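Local coordinates for protein acetyl-CoA C-acetyltransferase (Syntrophomonas wolfei subsp. wolfei, PDB 7N7Z) that probably catalyses, as a thiolase-family acetyl-CoA C-acetyltransferase, the condensation of two acetyl-CoA molecules to acetoacetyl-CoA, at residues Met371-Ala385 with Gly391-Asp402. Residues are numbered along the deposited sequence; the frame is centred on the assembly and turned at random.
Sequences MYYELERLGLTKGGA and GGSAMASLWTRD
The antiparallel hairpin that closes the C-terminal thiolase domain pairs Gly383 with Trp399 and Ala385 with Ser397, the helix that precedes it packing over one side. Gly383 N donates to Trp399 O at 2.9 Å and Gly383 O takes Trp399 N in return, and Ala385 and Ser397 do the same. A CB on Gly383 would run into Leu375 CD1, so the bare glycine lets the helix settle close to the strand. On that same side lies the Trp399 indole: Met371, bent at its last torsion (chi3 75°), brings its CE to 3.5 Å from Trp399 CD1, and its SD, 4.9 Å from the centroid of the five-membered ring, makes an oblique Met-aromatic contact. The indole is also tethered at its edge, Trp399 NE1 donating in the ring plane to Ser397 OG at 3.1 Å.

Past the strand, Arg401 N bonds Thr381 O at 2.8 Å, and the side chain turns back against the C-terminal end of the helix. A bend at chi3 (69°) carries Arg401 NH1 to Leu380 O, 3.2 Å away and in the carbonyl plane, while Glu376 CA lies 3.6 Å above one guanidinium face. Tyr372 holds its ring nearly perpendicular to that plane, with CE1 near Arg401 NE. Glu376 turns its carboxylate to Arg201 instead. Cutting the arginine back to an alanine here is likely to leave Leu380 O without this donor and to open a gap beside Tyr372 and Glu376. Asp315 accepts from the backbone N of Thr381 and Lys382 at the turn into the strand. Helix 360-378 thus folds back onto its own hairpin, the helix-on-sheet layering of the thiolase fold.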
loop_
_atom_site.group_PDB
_atom_site.type_symbol
_atom_site.label_atom_id
_atom_site.label_comp_id
_atom_site.label_asym_id
_atom_site.label_seq_id
_atom_site.Cartn_x
_atom_site.Cartn_y
_atom_site.Cartn_z
ATOM N N MET B 371 25.971 -19.844 24.940
ATOM C CA MET B 371 26.800 -19.813 26.139
ATOM C C MET B 371 26.848 -21.185 26.798
ATOM O O MET B 371 27.930 -21.724 27.060
ATOM C CB MET B 371 26.265 -18.765 27.118
ATOM C CG MET B 371 27.052 -18.660 28.422
ATOM S SD MET B 371 26.088 -17.913 29.751
ATOM C CE MET B 371 25.000 -19.272 30.156
ATOM N N TYR B 372 25.679 -21.770 27.072
ATOM C CA TYR B 372 25.646 -23.065 27.743
ATOM C C TYR B 372 26.443 -24.108 26.970
ATOM O O TYR B 372 27.329 -24.768 27.524
ATOM C CB TYR B 372 24.206 -23.546 27.918
ATOM C CG TYR B 372 24.136 -25.042 28.138
ATOM C CD1 TYR B 372 24.428 -25.591 29.380
ATOM C CD2 TYR B 372 23.807 -25.905 27.101
ATOM C CE1 TYR B 372 24.380 -26.954 29.586
ATOM C CE2 TYR B 372 23.761 -27.273 27.298
ATOM C CZ TYR B 372 24.047 -27.791 28.543
ATOM O OH TYR B 372 24.002 -29.152 28.746
ATOM N N TYR B 373 26.129 -24.284 25.687
ATOM C CA TYR B 373 26.751 -25.355 24.919
ATOM C C TYR B 373 28.255 -25.162 24.775
ATOM O O TYR B 373 28.975 -26.145 24.570
ATOM C CB TYR B 373 26.086 -25.461 23.548
ATOM C CG TYR B 373 24.837 -26.311 23.569
ATOM C CD1 TYR B 373 24.918 -27.696 23.554
ATOM C CD2 TYR B 373 23.577 -25.728 23.622
ATOM C CE1 TYR B 373 23.780 -28.478 23.580
ATOM C CE2 TYR B 373 22.433 -26.502 23.646
ATOM C CZ TYR B 373 22.541 -27.876 23.627
ATOM O OH TYR B 373 21.405 -28.651 23.652
ATOM N N GLU B 374 28.746 -23.925 24.882
ATOM C CA GLU B 374 30.189 -23.722 24.941
ATOM C C GLU B 374 30.738 -24.135 26.301
ATOM O O GLU B 374 31.825 -24.717 26.388
ATOM C CB GLU B 374 30.533 -22.263 24.640
ATOM C CG GLU B 374 32.027 -21.995 24.513
ATOM C CD GLU B 374 32.637 -22.611 23.264
ATOM O OE1 GLU B 374 31.893 -23.237 22.478
ATOM O OE2 GLU B 374 33.863 -22.467 23.068
ATOM N N LEU B 375 30.000 -23.843 27.376
ATOM C CA LEU B 375 30.373 -24.371 28.685
ATOM C C LEU B 375 30.463 -25.891 28.641
ATOM O O LEU B 375 31.427 -26.485 29.139
ATOM C CB LEU B 375 29.360 -23.932 29.743
ATOM C CG LEU B 375 29.240 -22.446 30.086
ATOM C CD1 LEU B 375 28.223 -22.263 31.206
ATOM C CD2 LEU B 375 30.582 -21.855 30.478
ATOM N N GLU B 376 29.464 -26.535 28.035
ATOM C CA GLU B 376 29.436 -27.992 27.989
ATOM C C GLU B 376 30.588 -28.545 27.158
ATOM O O GLU B 376 31.166 -29.581 27.505
ATOM C CB GLU B 376 28.094 -28.467 27.429
ATOM C CG GLU B 376 27.793 -29.937 27.692
ATOM C CD GLU B 376 28.141 -30.838 26.518
ATOM O OE1 GLU B 376 28.134 -30.358 25.365
ATOM O OE2 GLU B 376 28.425 -32.033 26.754
ATOM N N ARG B 377 30.936 -27.873 26.058
ATOM C CA ARG B 377 32.018 -28.368 25.212
ATOM C C ARG B 377 33.372 -28.231 25.894
ATOM O O ARG B 377 34.272 -29.043 25.649
ATOM C CB ARG B 377 32.026 -27.627 23.874
ATOM C CG ARG B 377 33.119 -28.090 22.914
ATOM C CD ARG B 377 33.178 -27.221 21.662
ATOM N NE ARG B 377 33.720 -25.894 21.930
ATOM C CZ ARG B 377 34.982 -25.534 21.726
ATOM N NH1 ARG B 377 35.883 -26.392 21.273
ATOM N NH2 ARG B 377 35.349 -24.282 21.983
ATOM N N LEU B 378 33.538 -27.222 26.747
ATOM C CA LEU B 378 34.799 -26.974 27.429
ATOM C C LEU B 378 34.811 -27.486 28.863
ATOM O O LEU B 378 35.808 -27.293 29.566
ATOM C CB LEU B 378 35.113 -25.475 27.418
ATOM C CG LEU B 378 35.095 -24.813 26.038
ATOM C CD1 LEU B 378 35.481 -23.344 26.139
ATOM C CD2 LEU B 378 36.018 -25.548 25.076
ATOM N N GLY B 379 33.738 -28.134 29.311
ATOM C CA GLY B 379 33.690 -28.632 30.673
ATOM C C GLY B 379 33.721 -27.555 31.729
ATOM O O GLY B 379 34.133 -27.819 32.862
ATOM N N LEU B 380 33.297 -26.339 31.390
ATOM C CA LEU B 380 33.309 -25.228 32.324
ATOM C C LEU B 380 32.031 -25.233 33.161
ATOM O O LEU B 380 31.131 -26.054 32.967
ATOM C CB LEU B 380 33.474 -23.909 31.574
ATOM C CG LEU B 380 34.726 -23.803 30.698
ATOM C CD1 LEU B 380 34.604 -22.633 29.731
ATOM C CD2 LEU B 380 35.982 -23.675 31.551
ATOM N N THR B 381 31.943 -24.291 34.100
ATOM C CA THR B 381 30.869 -24.277 35.084
ATOM C C THR B 381 30.046 -22.998 35.053
ATOM O O THR B 381 28.814 -23.067 34.999
ATOM C CB THR B 381 31.453 -24.480 36.495
ATOM O OG1 THR B 381 32.339 -25.607 36.493
ATOM C CG2 THR B 381 30.341 -24.710 37.511
ATOM N N LYS B 382 30.686 -21.833 35.084
ATOM C CA LYS B 382 29.999 -20.560 35.270
ATOM C C LYS B 382 30.006 -19.771 33.968
ATOM O O LYS B 382 31.073 -19.488 33.413
ATOM C CB LYS B 382 30.659 -19.758 36.392
ATOM C CG LYS B 382 30.537 -20.415 37.761
ATOM C CD LYS B 382 31.195 -19.584 38.850
ATOM C CE LYS B 382 31.088 -20.267 40.204
ATOM N NZ LYS B 382 32.052 -19.715 41.196
ATOM N N GLY B 383 28.813 -19.406 33.493
ATOM C CA GLY B 383 28.685 -18.655 32.265
ATOM C C GLY B 383 27.861 -17.398 32.467
ATOM O O GLY B 383 27.098 -17.267 33.425
ATOM N N GLY B 384 28.031 -16.470 31.537
ATOM C CA GLY B 384 27.286 -15.223 31.559
ATOM C C GLY B 384 27.021 -14.745 30.152
ATOM O O GLY B 384 27.788 -15.027 29.226
ATOM N N ALA B 385 25.919 -14.016 29.987
ATOM C CA ALA B 385 25.523 -13.494 28.687
ATOM C C ALA B 385 24.923 -12.110 28.865
ATOM O O ALA B 385 24.100 -11.897 29.759
ATOM C CB ALA B 385 24.518 -14.424 27.998
ATOM N N GLY B 391 17.732 1.749 22.247
ATOM C CA GLY B 391 17.120 2.585 23.248
ATOM C C GLY B 391 17.939 2.712 24.517
ATOM O O GLY B 391 17.915 3.770 25.155
ATOM N N GLY B 392 18.657 1.656 24.899
ATOM C CA GLY B 392 19.573 1.731 26.020
ATOM C C GLY B 392 19.421 0.625 27.044
ATOM O O GLY B 392 20.420 0.149 27.593
ATOM N N SER B 393 18.186 0.206 27.314
ATOM C CA SER B 393 17.929 -0.752 28.384
ATOM C C SER B 393 18.564 -2.106 28.087
ATOM O O SER B 393 17.911 -2.997 27.536
ATOM C CB SER B 393 16.422 -0.912 28.600
ATOM O OG SER B 393 15.848 0.288 29.094
ATOM N N ALA B 394 19.829 -2.272 28.464
ATOM C CA ALA B 394 20.561 -3.501 28.207
ATOM C C ALA B 394 20.333 -4.514 29.327
ATOM O O ALA B 394 19.787 -4.198 30.386
ATOM C CB ALA B 394 22.054 -3.209 28.053
ATOM N N MET B 395 20.768 -5.748 29.083
ATOM C CA MET B 395 20.545 -6.841 30.016
ATOM C C MET B 395 21.802 -7.688 30.141
ATOM O O MET B 395 22.669 -7.694 29.262
ATOM C CB MET B 395 19.372 -7.727 29.576
ATOM C CG MET B 395 18.014 -7.213 30.012
ATOM S SD MET B 395 16.678 -8.342 29.576
ATOM C CE MET B 395 16.599 -9.350 31.057
ATOM N N ALA B 396 21.882 -8.410 31.256
ATOM C CA ALA B 396 22.944 -9.373 31.503
ATOM C C ALA B 396 22.395 -10.457 32.418
ATOM O O ALA B 396 21.487 -10.212 33.215
ATOM C CB ALA B 396 24.178 -8.714 32.129
ATOM N N SER B 397 22.951 -11.660 32.296
ATOM C CA SER B 397 22.489 -12.790 33.088
ATOM C C SER B 397 23.666 -13.709 33.382
ATOM O O SER B 397 24.622 -13.784 32.606
ATOM C CB SER B 397 21.377 -13.563 32.368
ATOM O OG SER B 397 21.778 -13.942 31.063
ATOM N N LEU B 398 23.580 -14.407 34.514
ATOM C CA LEU B 398 24.632 -15.303 34.973
ATOM C C LEU B 398 24.043 -16.670 35.288
ATOM O O LEU B 398 22.916 -16.775 35.781
ATOM C CB LEU B 398 25.338 -14.744 36.209
ATOM C CG LEU B 398 26.035 -13.400 36.002
ATOM C CD1 LEU B 398 26.287 -12.723 37.341
ATOM C CD2 LEU B 398 27.333 -13.581 35.232
ATOM N N TRP B 399 24.816 -17.715 34.999
ATOM C CA TRP B 399 24.344 -19.086 35.118
ATOM C C TRP B 399 25.499 -19.966 35.574
ATOM O O TRP B 399 26.672 -19.619 35.405
ATOM C CB TRP B 399 23.774 -19.599 33.788
ATOM C CG TRP B 399 22.824 -18.641 33.108
ATOM C CD1 TRP B 399 23.144 -17.470 32.476
ATOM C CD2 TRP B 399 21.404 -18.783 32.989
ATOM N NE1 TRP B 399 22.012 -16.876 31.977
ATOM C CE2 TRP B 399 20.930 -17.661 32.278
ATOM C CE3 TRP B 399 20.487 -19.748 33.415
ATOM C CZ2 TRP B 399 19.581 -17.478 31.985
ATOM C CZ3 TRP B 399 19.147 -19.564 33.124
ATOM C CH2 TRP B 399 18.707 -18.439 32.415
ATOM N N THR B 400 25.156 -21.113 36.158
ATOM C CA THR B 400 26.149 -22.086 36.586
ATOM C C THR B 400 25.631 -23.493 36.327
ATOM O O THR B 400 24.429 -23.757 36.417
ATOM C CB THR B 400 26.503 -21.941 38.075
ATOM O OG1 THR B 400 27.592 -22.819 38.394
ATOM C CG2 THR B 400 25.306 -22.277 38.961
ATOM N N ARG B 401 26.560 -24.397 36.008
ATOM C CA ARG B 401 26.257 -25.814 35.848
ATOM C C ARG B 401 26.401 -26.588 37.153
ATOM O O ARG B 401 26.713 -27.785 37.131
ATOM C CB ARG B 401 27.152 -26.419 34.766
ATOM C CG ARG B 401 26.948 -25.805 33.391
ATOM C CD ARG B 401 27.869 -26.428 32.357
ATOM N NE ARG B 401 27.514 -27.815 32.078
ATOM C CZ ARG B 401 28.374 -28.753 31.704
ATOM N NH1 ARG B 401 29.663 -28.491 31.553
ATOM N NH2 ARG B 401 27.931 -29.986 31.479
ATOM N N ASP B 402 26.174 -25.933 38.288
ATOM C CA ASP B 402 26.335 -26.554 39.599
ATOM C C ASP B 402 27.723 -27.167 39.748
ATOM O O ASP B 402 28.495 -26.771 40.622
ATOM C CB ASP B 402 25.261 -27.619 39.823
ATOM C CG ASP B 402 23.878 -27.025 39.955
ATOM O OD1 ASP B 402 23.784 -25.834 40.317
ATOM O OD2 ASP B 402 22.888 -27.743 39.700
#